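Local coordinates for mortality factor 4-like protein 1 (Homo sapiens, PDB 2F5K) that binds methylated lysine on the histone H3 tail through its chromo domain, a small beta barrel, and so probably takes part in gene regulation on chromatin, at residues A[56-59]-A[60-63]. Sequence-based numbering, arbitrary orientation.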
# COMPACT_ATOMS: atom_id res chain seq x y z
N ILE A 56 -5.08 2.33 -6.56
CA ILE A 56 -3.96 1.42 -6.66
C ILE A 56 -4.20 0.02 -7.23
O ILE A 56 -5.23 -0.63 -7.00
CB ILE A 56 -3.20 1.30 -5.31
CG1 ILE A 56 -3.56 0.02 -4.60
CG2 ILE A 56 -3.40 2.53 -4.40
CD1 ILE A 56 -2.39 -0.59 -3.95
N HIS A 57 -3.20 -0.45 -7.95
CA HIS A 57 -3.23 -1.81 -8.42
C HIS A 57 -2.19 -2.57 -7.63
O HIS A 57 -1.01 -2.21 -7.62
CB HIS A 57 -2.93 -1.90 -9.92
CG HIS A 57 -2.51 -3.26 -10.36
ND1 HIS A 57 -1.23 -3.55 -10.78
CD2 HIS A 57 -3.19 -4.44 -10.40
CE1 HIS A 57 -1.15 -4.84 -11.07
NE2 HIS A 57 -2.32 -5.40 -10.86
N TYR A 58 -2.61 -3.62 -6.96
CA TYR A 58 -1.66 -4.41 -6.22
C TYR A 58 -1.00 -5.33 -7.22
O TYR A 58 -1.68 -6.05 -7.98
CB TYR A 58 -2.34 -5.16 -5.09
CG TYR A 58 -2.99 -4.24 -4.07
CD1 TYR A 58 -4.26 -3.69 -4.30
CD2 TYR A 58 -2.33 -3.91 -2.86
CE1 TYR A 58 -4.87 -2.86 -3.36
CE2 TYR A 58 -2.93 -3.09 -1.93
CZ TYR A 58 -4.19 -2.56 -2.19
OH TYR A 58 -4.80 -1.75 -1.28
N SER A 59 0.34 -5.29 -7.24
CA SER A 59 1.09 -6.07 -8.19
C SER A 59 0.92 -7.56 -8.00
O SER A 59 0.92 -8.08 -6.89
CB SER A 59 2.56 -5.67 -8.24
OG SER A 59 3.05 -5.41 -6.96
N GLY A 60 0.75 -8.25 -9.12
CA GLY A 60 0.52 -9.67 -9.10
C GLY A 60 -0.91 -9.95 -8.67
O GLY A 60 -1.27 -11.08 -8.39
N TRP A 61 -1.73 -8.90 -8.62
CA TRP A 61 -3.11 -9.05 -8.18
C TRP A 61 -4.06 -8.68 -9.29
O TRP A 61 -3.86 -7.71 -10.03
CB TRP A 61 -3.40 -8.18 -6.94
CG TRP A 61 -2.93 -8.75 -5.62
CD1 TRP A 61 -1.83 -9.53 -5.40
CD2 TRP A 61 -3.53 -8.54 -4.34
NE1 TRP A 61 -1.72 -9.84 -4.07
CE2 TRP A 61 -2.75 -9.24 -3.39
CE3 TRP A 61 -4.65 -7.83 -3.89
CZ2 TRP A 61 -3.05 -9.24 -2.04
CZ3 TRP A 61 -4.95 -7.84 -2.54
CH2 TRP A 61 -4.16 -8.54 -1.63
N ASN A 62 -5.13 -9.45 -9.40
CA ASN A 62 -6.14 -9.21 -10.40
C ASN A 62 -6.75 -7.82 -10.21
O ASN A 62 -7.02 -7.38 -9.09
CB ASN A 62 -7.17 -10.33 -10.37
CG ASN A 62 -6.53 -11.72 -10.56
OD1 ASN A 62 -5.69 -11.92 -11.45
ND2 ASN A 62 -6.93 -12.68 -9.73
N LYS A 63 -6.97 -7.13 -11.32
CA LYS A 63 -7.43 -5.75 -11.30
C LYS A 63 -8.74 -5.47 -10.58
O LYS A 63 -9.09 -4.31 -10.38
CB LYS A 63 -7.49 -5.24 -12.73
CG LYS A 63 -6.23 -5.58 -13.53
CD LYS A 63 -6.45 -5.49 -15.04
CE LYS A 63 -5.15 -5.77 -15.79
NZ LYS A 63 -5.30 -5.53 -17.26
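Trp61 N donates a hydrogen bond to Tyr58 O at 2.9 Å, which closes a type II beta turn from Tyr58 to Trp61 at the end of strand 51-58. Gly60 holds the third position with positive phi, which favours glycine. A second bond, from a side chain, braces the turn. His57 NE2 donates to Trp61 O at 2.9 Å. The donor lies in the carbonyl plane, but the bond is bent, with an N-H...O angle of 133°. CG of His57 stands anti to the backbone N (chi1 161°), which carries the imidazole alongside the turn to Trp61.

This turn leads from strand 51-58 toward strand 67-70 in the chromo barrel. Here Trp61 gathers with Tyr38, His33 and Trp65, an aromatic cluster consistent with the methyl-lysine cage of chromo domains.

Apolar contact joins Tyr58 and Trp61. Tyr58 CB sits over one face of the indole, toward its rim, 3.7 Å from Trp61 CD2. The phenol ring of Tyr58 and the six-membered indole ring of Trp61 lie oblique, planes at 34° and centroids 5.2 Å apart.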